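Local coordinates for protein putative NAD(P)H:FMN oxidoreductase (Porphyromonas gingivalis W83, PDB 3GE5) that binds flavin mononucleotide and probably uses it to pass electrons from NAD(P)H to an acceptor, at residues 83-88 and 154-159; 106-111 and 118-123; 127-132 and 142-147. One frame throughout, in Å; residues are numbered along the deposited sequence. Where two conformers were deposited one is given.

Interaction 1 of 3, residues 83-88 and 154-159; sequences RKRLAP and SEIFDI
Arg85 reaches across to the last turn of helix 150-156 and is the polar link between Ile156 and helix 80-86. Arg85 NH2 donates to Ile156 O at 3.1 Å, with an N-H...O angle of 142°. The oxygen lies near the guanidinium plane, but the nitrogen sits well above the carbonyl plane. The bend at chi3 (65°) turns the guanidinium group toward this carbonyl. Arg85 was modelled in two conformers, so its guanidinium contacts are less certain.

The acceptor belongs to the C-terminal end of helix 150-156. Ile159 N bonds back to Ser154 O at 2.9 Å, Asp158 N bonds weakly to Glu155 O, and Asp158 takes a left-handed backbone conformation. This fits a Schellman motif.

The remaining contacts are van der Waals. Phe157 CE1 lies over one face of the same guanidinium, toward its rim, with the two planes 38° apart. The Ile156 and Arg85 side chains slide past each other, with Ile156 CG2 3.8 Å from Arg85 NE. Ile156 CD1 is 3.4 Å from Arg85 O. Deeper in, Leu86 CD1 meets Phe157 CE2 at 4.0 Å. Phe157 also packs on Leu75 and Val77 of strand 72-77, and Leu86 on Tyr101 and Ile103. Glu196 of the second subunit packs against Arg85 and Phe157.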
loop_
_atom_site.group_PDB
_atom_site.type_symbol
_atom_site.label_atom_id
_atom_site.label_comp_id
_atom_site.label_asym_id
_atom_site.label_seq_id
_atom_site.Cartn_x
_atom_site.Cartn_y
_atom_site.Cartn_z
ATOM N N ARG A 83 -23.947 9.756 -0.296
ATOM C CA ARG A 83 -23.174 10.065 -1.509
ATOM C C ARG A 83 -23.314 11.555 -1.862
ATOM O O ARG A 83 -22.342 12.240 -2.203
ATOM C CB ARG A 83 -23.633 9.185 -2.701
ATOM C CG ARG A 83 -23.398 7.678 -2.551
ATOM C CD ARG A 83 -23.883 6.889 -3.807
ATOM N NE ARG A 83 -23.050 7.333 -4.932
ATOM C CZ ARG A 83 -23.407 8.216 -5.869
ATOM N NH1 ARG A 83 -24.643 8.697 -5.927
ATOM N NH2 ARG A 83 -22.525 8.611 -6.776
ATOM N N LYS A 84 -24.528 12.066 -1.762
ATOM C CA LYS A 84 -24.788 13.485 -2.015
ATOM C C LYS A 84 -24.069 14.401 -0.997
ATOM O O LYS A 84 -23.558 15.469 -1.363
ATOM C CB LYS A 84 -26.279 13.738 -2.037
ATOM C CG LYS A 84 -26.964 13.111 -3.273
ATOM N N ARG A 85 -24.044 13.985 0.263
ATOM C CA ARG A 85 -23.314 14.728 1.298
ATOM C C ARG A 85 -21.816 14.769 1.006
ATOM O O ARG A 85 -21.174 15.802 1.195
ATOM C CB ARG A 85 -23.556 14.126 2.682
ATOM C CG ARG A 85 -24.944 14.389 3.206
ATOM C CD ARG A 85 -25.327 13.390 4.291
ATOM N NE ARG A 85 -24.482 13.531 5.472
ATOM C CZ ARG A 85 -24.192 12.549 6.320
ATOM N NH1 ARG A 85 -24.669 11.322 6.130
ATOM N NH2 ARG A 85 -23.417 12.797 7.369
ATOM N N LEU A 86 -21.276 13.660 0.506
ATOM C CA LEU A 86 -19.831 13.555 0.298
ATOM C C LEU A 86 -19.370 14.392 -0.895
ATOM O O LEU A 86 -18.230 14.897 -0.928
ATOM C CB LEU A 86 -19.434 12.093 0.120
ATOM C CG LEU A 86 -17.967 11.763 -0.183
ATOM C CD1 LEU A 86 -17.067 12.301 0.953
ATOM C CD2 LEU A 86 -17.747 10.257 -0.436
ATOM N N ALA A 87 -20.251 14.511 -1.897
ATOM C CA ALA A 87 -19.916 15.095 -3.222
ATOM C C ALA A 87 -19.195 16.459 -3.154
ATOM O O ALA A 87 -18.223 16.645 -3.854
ATOM C CB ALA A 87 -21.181 15.224 -4.083
ATOM N N PRO A 88 -19.640 17.364 -2.273
ATOM C CA PRO A 88 -19.021 18.704 -2.153
ATOM C C PRO A 88 -17.571 18.725 -1.687
ATOM O O PRO A 88 -16.916 19.784 -1.749
ATOM C CB PRO A 88 -19.909 19.400 -1.110
ATOM C CG PRO A 88 -21.181 18.666 -1.125
ATOM C CD PRO A 88 -20.815 17.254 -1.389
ATOM N N SER A 154 -14.496 15.695 7.411
ATOM C CA SER A 154 -14.569 15.534 8.878
ATOM C C SER A 154 -15.767 16.242 9.494
ATOM O O SER A 154 -16.404 15.724 10.416
ATOM C CB SER A 154 -13.294 16.024 9.560
ATOM O OG SER A 154 -12.218 15.166 9.252
ATOM N N GLU A 155 -16.051 17.447 9.014
ATOM C CA GLU A 155 -17.230 18.175 9.483
ATOM C C GLU A 155 -18.538 17.451 9.100
ATOM O O GLU A 155 -19.418 17.282 9.935
ATOM C CB GLU A 155 -17.175 19.606 8.948
ATOM C CG GLU A 155 -18.313 20.479 9.373
ATOM C CD GLU A 155 -18.383 20.788 10.849
ATOM O OE1 GLU A 155 -17.347 20.817 11.543
ATOM O OE2 GLU A 155 -19.519 21.074 11.291
ATOM N N ILE A 156 -18.659 16.992 7.851
ATOM C CA ILE A 156 -19.911 16.403 7.374
ATOM C C ILE A 156 -20.194 15.098 8.118
ATOM O O ILE A 156 -21.321 14.851 8.513
ATOM C CB ILE A 156 -19.855 16.107 5.845
ATOM C CG1 ILE A 156 -19.850 17.404 5.067
ATOM C CG2 ILE A 156 -21.029 15.203 5.419
ATOM C CD1 ILE A 156 -19.360 17.265 3.654
ATOM N N PHE A 157 -19.158 14.278 8.314
ATOM C CA PHE A 157 -19.310 12.961 8.906
ATOM C C PHE A 157 -18.945 12.908 10.393
ATOM O O PHE A 157 -18.804 11.836 10.940
ATOM C CB PHE A 157 -18.541 11.927 8.059
ATOM C CG PHE A 157 -19.128 11.738 6.710
ATOM C CD1 PHE A 157 -20.236 10.915 6.529
ATOM C CD2 PHE A 157 -18.642 12.445 5.607
ATOM C CE1 PHE A 157 -20.802 10.763 5.283
ATOM C CE2 PHE A 157 -19.205 12.307 4.357
ATOM C CZ PHE A 157 -20.311 11.483 4.190
ATOM N N ASP A 158 -18.873 14.057 11.060
ATOM C CA ASP A 158 -18.624 14.093 12.496
ATOM C C ASP A 158 -17.399 13.245 12.897
ATOM O O ASP A 158 -17.442 12.493 13.888
ATOM C CB ASP A 158 -19.880 13.623 13.228
ATOM C CG ASP A 158 -21.072 14.480 12.932
ATOM O OD1 ASP A 158 -20.942 15.717 12.970
ATOM O OD2 ASP A 158 -22.143 13.921 12.634
ATOM N N ILE A 159 -16.317 13.370 12.131
ATOM C CA ILE A 159 -15.131 12.572 12.379
ATOM C C ILE A 159 -14.363 13.240 13.560
ATOM O O ILE A 159 -14.052 14.425 13.497
ATOM C CB ILE A 159 -14.215 12.411 11.091
ATOM C CG1 ILE A 159 -15.051 11.908 9.880
ATOM C CG2 ILE A 159 -12.979 11.520 11.403
ATOM C CD1 ILE A 159 -14.334 11.780 8.524
#

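Interaction 2 of 3, residues 106-111 and 118-123; sequences GDHQRA and DSVDID. With EDO (1,2-ethanediol), chain N.
The start of helix 120-137, whose Ile122 and Asp123 belong to an FMN pocket, is packed here by Val120 against Gly106 at the end of strand 100-107 and His108 and Ala111 in the loop that follows. Val120 CG1 lies 3.8 Å from Gly106 CA. The other branch, CG2, is 3.6 Å from Ala111 CB. In the modelled conformer of His108 used here, and so with less certainty, CG2 also stands over a face of the imidazole. This would be a CH-pi contact, 3.6 Å from Val120 CG2 to the centroid of the His108 ring.

Asp118 comes up at the edge of the same ring, its carboxylate nearly coplanar with it. The approach is too short to be read as a bond, and His108 has two conformers, so this pairing is doubtful. The aspartate has a clearer role within its own segment. Its chi1 of 68° puts the carboxylate where Asp118 OD1 accepts from Val120 N at 3.0 Å, with an angle of 162°. This is an Asx turn leading into the helix.

Ser119, at the N-cap position, does not cap with its side chain. Instead Ser119 OG donates to Asp123 OD2 at 2.7 Å. Asp123 OD1 takes a second bond from Ala66 N, so both carboxylate oxygens are held. Asp121 OD2 accepts from O2 of an ethanediol at 2.6 Å. That molecule, probably from the crystallisation liquor, is also hydrogen-bonded to Arg114 NE of the second subunit.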
loop_
_atom_site.group_PDB
_atom_site.type_symbol
_atom_site.label_atom_id
_atom_site.label_comp_id
_atom_site.label_asym_id
_atom_site.label_seq_id
_atom_site.Cartn_x
_atom_site.Cartn_y
_atom_site.Cartn_z
ATOM N N GLY A 106 -7.666 7.464 9.316
ATOM C CA GLY A 106 -6.477 7.077 10.069
ATOM C C GLY A 106 -6.572 7.650 11.470
ATOM O O GLY A 106 -6.928 8.829 11.646
ATOM N N ASP A 107 -6.289 6.817 12.468
ATOM C CA ASP A 107 -6.441 7.204 13.875
ATOM C C ASP A 107 -5.058 7.550 14.463
ATOM O O ASP A 107 -4.271 6.649 14.768
ATOM C CB ASP A 107 -7.137 6.093 14.641
ATOM C CG ASP A 107 -7.534 6.497 16.034
ATOM O OD1 ASP A 107 -6.852 7.354 16.649
ATOM O OD2 ASP A 107 -8.514 5.927 16.519
ATOM N N HIS A 108 -4.768 8.838 14.616
ATOM C CA HIS A 108 -3.458 9.224 15.129
ATOM C C HIS A 108 -3.200 8.716 16.551
ATOM O O HIS A 108 -2.050 8.404 16.896
ATOM C CB HIS A 108 -3.246 10.718 14.967
ATOM C CG HIS A 108 -2.973 11.112 13.549
ATOM N ND1 HIS A 108 -1.770 10.851 12.929
ATOM C CD2 HIS A 108 -3.754 11.708 12.614
ATOM C CE1 HIS A 108 -1.812 11.294 11.685
ATOM N NE2 HIS A 108 -3.006 11.816 11.468
ATOM N N GLN A 109 -4.258 8.552 17.349
ATOM C CA GLN A 109 -4.057 8.056 18.712
ATOM C C GLN A 109 -3.662 6.567 18.751
ATOM O O GLN A 109 -3.191 6.084 19.780
ATOM C CB GLN A 109 -5.308 8.279 19.554
ATOM C CG GLN A 109 -5.638 9.675 19.886
ATOM C CD GLN A 109 -6.989 9.777 20.667
ATOM O OE1 GLN A 109 -7.777 8.796 20.825
ATOM N NE2 GLN A 109 -7.259 10.943 21.095
ATOM N N ARG A 110 -3.905 5.822 17.663
ATOM C CA ARG A 110 -3.638 4.384 17.625
ATOM C C ARG A 110 -2.443 3.984 16.786
ATOM O O ARG A 110 -1.977 2.862 16.925
ATOM C CB ARG A 110 -4.896 3.611 17.175
ATOM C CG ARG A 110 -6.042 3.840 18.127
ATOM C CD ARG A 110 -7.151 2.832 18.019
ATOM N NE ARG A 110 -7.793 2.914 16.710
ATOM C CZ ARG A 110 -7.577 2.068 15.713
ATOM N NH1 ARG A 110 -6.731 1.044 15.871
ATOM N NH2 ARG A 110 -8.209 2.244 14.552
ATOM N N ALA A 111 -1.973 4.880 15.911
ATOM C CA ALA A 111 -0.881 4.596 14.998
ATOM C C ALA A 111 0.491 4.691 15.687
ATOM O O ALA A 111 0.711 5.566 16.532
ATOM C CB ALA A 111 -0.936 5.577 13.787
ATOM N N ASP A 118 3.740 9.803 12.799
ATOM C CA ASP A 118 3.188 8.467 13.007
ATOM C C ASP A 118 2.944 7.745 11.684
ATOM O O ASP A 118 3.129 8.321 10.599
ATOM C CB ASP A 118 1.928 8.501 13.902
ATOM C CG ASP A 118 0.739 9.161 13.266
ATOM O OD1 ASP A 118 0.615 9.174 12.040
ATOM O OD2 ASP A 118 -0.099 9.719 14.019
ATOM N N SER A 119 2.519 6.482 11.795
ATOM C CA SER A 119 2.319 5.623 10.631
ATOM C C SER A 119 0.921 5.712 10.014
ATOM O O SER A 119 0.545 4.842 9.245
ATOM C CB SER A 119 2.652 4.178 10.961
ATOM O OG SER A 119 1.808 3.728 12.004
ATOM N N VAL A 120 0.136 6.730 10.339
ATOM C CA VAL A 120 -1.230 6.819 9.751
ATOM C C VAL A 120 -1.216 6.757 8.209
ATOM O O VAL A 120 -1.928 5.941 7.632
ATOM C CB VAL A 120 -2.014 8.080 10.221
ATOM C CG1 VAL A 120 -3.098 8.478 9.170
ATOM C CG2 VAL A 120 -2.622 7.862 11.632
ATOM N N ASP A 121 -0.383 7.577 7.554
ATOM C CA ASP A 121 -0.358 7.577 6.071
ATOM C C ASP A 121 0.145 6.245 5.524
ATOM O O ASP A 121 -0.362 5.735 4.537
ATOM C CB ASP A 121 0.433 8.780 5.518
ATOM C CG ASP A 121 -0.378 10.065 5.486
ATOM O OD1 ASP A 121 -1.447 10.145 6.138
ATOM O OD2 ASP A 121 0.017 11.044 4.788
ATOM N N ILE A 122 1.191 5.689 6.142
ATOM C CA ILE A 122 1.682 4.383 5.733
ATOM C C ILE A 122 0.597 3.297 5.884
ATOM O O ILE A 122 0.242 2.634 4.904
ATOM C CB ILE A 122 2.976 4.027 6.532
ATOM C CG1 ILE A 122 4.121 4.992 6.150
ATOM C CG2 ILE A 122 3.426 2.560 6.352
ATOM C CD1 ILE A 122 5.277 4.998 7.174
ATOM N N ASP A 123 0.102 3.126 7.113
ATOM C CA ASP A 123 -0.763 1.985 7.413
ATOM C C ASP A 123 -2.094 2.067 6.644
ATOM O O ASP A 123 -2.549 1.073 6.051
ATOM C CB ASP A 123 -1.053 1.912 8.907
ATOM C CG ASP A 123 0.144 1.492 9.748
ATOM O OD1 ASP A 123 1.003 0.722 9.250
ATOM O OD2 ASP A 123 0.166 1.870 10.938
HETATM C C1 EDO N . -0.924 15.037 3.267
HETATM O O1 EDO N . -2.258 15.585 3.329
HETATM C C2 EDO N . -0.847 13.528 3.053
HETATM O O2 EDO N . -1.759 12.743 3.810
#

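Interaction 3 of 3, residues 127-132 and 142-147; sequences AMTYMM and CTWVCA. With FMN (flavin mononucleotide), chain C.
One wall of the FMN pocket is formed where strand 141-145 faces helix 120-137, and Trp144 lies between Met128 of the helix and the flavin. The short segments run nearly antiparallel, at 167°, with their axes 9.8 Å apart. The helix side chains come from Met128, Thr129 and Met132, the methionines being modelled as selenomethionine.

Met128 covers one face of the indole. Bends at chi2 and chi3 fold its chain back, so that Met128 CE sits 3.4 Å from the centroid of the Trp144 five-membered ring, nearly on the ring normal. This is a CH-pi contact, and the selenium behind it makes a more distant Met-aromatic one. Met128 CB meets the benzene part, 3.4 Å from Trp144 CH2. On the opposite face lies the flavin methyl C7M, 3.4 Å from Trp144 NE1.

Helix 120-137 packed on the central antiparallel sheet, with FMN bound at the dimer interface, is as in other members of the nitroreductase family. Thr129 OG1 approaches the indole edge, 3.4 Å from Trp144 CZ3, while its own hydrogen bond goes to Ser125 O. Thr129 also packs on Thr129 of the second subunit. Met132 SE stands near the same edge, and Met132 CG is 3.8 Å from Cys142 SG.

Past the strand end, backbone N-H groups hold the flavin. Ala147 N donates to FMN O4 at 3.0 Å, with an angle of 156°. Cys146 N shares the same acceptor, 3.3 Å from FMN O4, and bonds weakly to FMN N5. Two donors on O4 would be expected to draw electron density from the flavin, consistent with stabilising its reduced form. Cys146 O accepts from Arg114 of the second subunit.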
loop_
_atom_site.group_PDB
_atom_site.type_symbol
_atom_site.label_atom_id
_atom_site.label_comp_id
_atom_site.label_asym_id
_atom_site.label_seq_id
_atom_site.Cartn_x
_atom_site.Cartn_y
_atom_site.Cartn_z
ATOM N N ALA A 127 -3.845 -0.662 3.745
ATOM C CA ALA A 127 -5.241 -1.122 3.733
ATOM C C ALA A 127 -5.934 -0.704 2.393
ATOM O O ALA A 127 -6.640 -1.512 1.756
ATOM C CB ALA A 127 -6.047 -0.583 4.921
HETATM N N MSE A 128 -5.726 0.556 1.990
HETATM C CA MSE A 128 -6.289 1.058 0.726
HETATM C C MSE A 128 -5.779 0.206 -0.456
HETATM O O MSE A 128 -6.553 -0.131 -1.366
HETATM C CB MSE A 128 -5.920 2.527 0.510
HETATM C CG MSE A 128 -6.807 3.480 1.292
HETATM SE SE MSE A 128 -8.551 3.754 0.425
HETATM C CE MSE A 128 -7.937 4.425 -1.305
ATOM N N THR A 129 -4.496 -0.123 -0.453
ATOM C CA THR A 129 -3.906 -0.913 -1.552
ATOM C C THR A 129 -4.570 -2.312 -1.592
ATOM O O THR A 129 -4.965 -2.804 -2.646
ATOM C CB THR A 129 -2.364 -1.025 -1.441
ATOM O OG1 THR A 129 -1.773 0.282 -1.491
ATOM C CG2 THR A 129 -1.780 -1.941 -2.603
ATOM N N TYR A 130 -4.691 -2.941 -0.421
ATOM C CA TYR A 130 -5.360 -4.245 -0.335
ATOM C C TYR A 130 -6.778 -4.138 -0.884
ATOM O O TYR A 130 -7.259 -5.030 -1.602
ATOM C CB TYR A 130 -5.388 -4.736 1.121
ATOM C CG TYR A 130 -4.188 -5.581 1.502
ATOM C CD1 TYR A 130 -2.902 -5.156 1.239
ATOM C CD2 TYR A 130 -4.350 -6.809 2.150
ATOM C CE1 TYR A 130 -1.808 -5.966 1.543
ATOM C CE2 TYR A 130 -3.265 -7.601 2.495
ATOM C CZ TYR A 130 -2.008 -7.184 2.177
ATOM O OH TYR A 130 -0.933 -7.965 2.493
HETATM N N MSE A 131 -7.474 -3.077 -0.520
HETATM C CA MSE A 131 -8.892 -2.927 -0.921
HETATM C C MSE A 131 -9.008 -2.673 -2.441
HETATM O O MSE A 131 -9.896 -3.222 -3.140
HETATM C CB MSE A 131 -9.629 -1.854 -0.096
HETATM C CG MSE A 131 -9.830 -2.259 1.357
HETATM SE SE MSE A 131 -10.968 -1.104 2.366
HETATM C CE MSE A 131 -9.850 0.490 2.417
HETATM N N MSE A 132 -8.144 -1.813 -2.955
HETATM C CA MSE A 132 -8.055 -1.545 -4.410
HETATM C C MSE A 132 -7.817 -2.847 -5.184
HETATM O O MSE A 132 -8.486 -3.146 -6.187
HETATM C CB MSE A 132 -6.909 -0.561 -4.692
HETATM C CG MSE A 132 -6.657 -0.293 -6.142
HETATM SE SE MSE A 132 -5.248 0.970 -6.474
HETATM C CE MSE A 132 -3.749 -0.099 -5.858
ATOM N N CYS A 142 -12.014 0.958 -9.886
ATOM C CA CYS A 142 -11.920 1.925 -8.845
ATOM C C CYS A 142 -10.855 2.963 -9.138
ATOM O O CYS A 142 -10.010 2.777 -10.019
ATOM C CB CYS A 142 -11.716 1.208 -7.495
ATOM S SG CYS A 142 -10.229 0.272 -7.355
ATOM N N THR A 143 -10.921 4.059 -8.388
ATOM C CA THR A 143 -9.852 5.051 -8.315
ATOM C C THR A 143 -9.605 5.437 -6.871
ATOM O O THR A 143 -10.537 5.645 -6.107
ATOM C CB THR A 143 -10.180 6.328 -9.194
ATOM O OG1 THR A 143 -10.294 5.938 -10.551
ATOM C CG2 THR A 143 -9.106 7.405 -9.059
ATOM N N TRP A 144 -8.336 5.460 -6.511
ATOM C CA TRP A 144 -7.872 5.992 -5.229
ATOM C C TRP A 144 -7.936 7.489 -5.284
ATOM O O TRP A 144 -7.406 8.087 -6.229
ATOM C CB TRP A 144 -6.440 5.555 -5.039
ATOM C CG TRP A 144 -5.794 5.786 -3.703
ATOM C CD1 TRP A 144 -5.822 6.928 -2.921
ATOM C CD2 TRP A 144 -4.938 4.867 -3.047
ATOM N NE1 TRP A 144 -5.047 6.733 -1.790
ATOM C CE2 TRP A 144 -4.486 5.486 -1.846
ATOM C CE3 TRP A 144 -4.511 3.566 -3.337
ATOM C CZ2 TRP A 144 -3.659 4.830 -0.937
ATOM C CZ3 TRP A 144 -3.647 2.918 -2.414
ATOM C CH2 TRP A 144 -3.254 3.570 -1.233
ATOM N N VAL A 145 -8.576 8.105 -4.295
ATOM C CA VAL A 145 -8.799 9.582 -4.253
ATOM C C VAL A 145 -8.180 10.219 -2.990
ATOM O O VAL A 145 -8.497 9.845 -1.856
ATOM C CB VAL A 145 -10.310 9.957 -4.312
ATOM C CG1 VAL A 145 -10.471 11.460 -4.278
ATOM C CG2 VAL A 145 -10.957 9.320 -5.590
ATOM N N CYS A 146 -7.281 11.181 -3.213
ATOM C CA CYS A 146 -6.740 12.043 -2.138
ATOM C C CYS A 146 -7.030 13.515 -2.371
ATOM O O CYS A 146 -6.881 14.322 -1.441
ATOM C CB CYS A 146 -5.255 11.827 -2.020
ATOM S SG CYS A 146 -4.829 10.217 -1.285
ATOM N N ALA A 147 -7.510 13.884 -3.579
ATOM C CA ALA A 147 -7.845 15.290 -3.850
ATOM C C ALA A 147 -9.275 15.581 -3.370
ATOM O O ALA A 147 -10.205 15.575 -4.152
ATOM C CB ALA A 147 -7.671 15.641 -5.353
HETATM N N1 FMN C . -7.046 10.136 -9.515
HETATM C C2 FMN C . -8.006 11.107 -9.487
HETATM O O2 FMN C . -8.709 11.316 -10.483
HETATM N N3 FMN C . -8.211 11.887 -8.356
HETATM C C4 FMN C . -7.448 11.729 -7.206
HETATM O O4 FMN C . -7.629 12.468 -6.189
HETATM C C4A FMN C . -6.470 10.739 -7.233
HETATM N N5 FMN C . -5.671 10.585 -6.116
HETATM C C5A FMN C . -4.795 9.540 -6.062
HETATM C C6 FMN C . -4.086 9.345 -4.873
HETATM C C7 FMN C . -3.217 8.263 -4.786
HETATM C C7M FMN C . -2.415 8.023 -3.542
HETATM C C8 FMN C . -3.081 7.381 -5.858
HETATM C C8M FMN C . -2.168 6.202 -5.772
HETATM C C9 FMN C . -3.753 7.606 -7.034
HETATM C C9A FMN C . -4.634 8.670 -7.162
HETATM N N10 FMN C . -5.349 8.914 -8.359
HETATM C C10 FMN C . -6.273 9.929 -8.375
HETATM C "C1'" FMN C . -5.311 7.928 -9.498
HETATM C "C2'" FMN C . -4.011 8.163 -10.261
HETATM O "O2'" FMN C . -4.197 9.243 -11.167
HETATM C "C3'" FMN C . -3.537 6.905 -10.999
HETATM O "O3'" FMN C . -3.400 5.830 -10.063
HETATM C "C4'" FMN C . -2.238 7.116 -11.798
HETATM O "O4'" FMN C . -2.386 8.074 -12.847
HETATM C "C5'" FMN C . -1.718 5.818 -12.428
HETATM O "O5'" FMN C . -2.691 5.324 -13.323
HETATM P P FMN C . -3.206 3.846 -13.203
HETATM O O1P FMN C . -3.861 3.771 -11.833
HETATM O O2P FMN C . -2.042 2.879 -13.317
HETATM O O3P FMN C . -4.286 3.708 -14.255
#

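How the interactions relate
Of the segments involved, helix 80-86 is met first from the N terminus and opens the widest loop, which interaction 1 closes only when the chain reaches the end of helix 150-156. The other two contacts are nested inside that loop and follow one another. Interaction 2 closes a short excursion between the end of strand 100-107 and the start of helix 120-137. Interaction 3 opens further along that helix and closes on strand 141-145, an outermost strand, within this chain, of the antiparallel sheet. Helix 120-137 therefore serves both. Interaction 1 lies at the periphery, about 18 Å from interaction 3 between centres, whereas interaction 3 is central. All three also touch the second subunit.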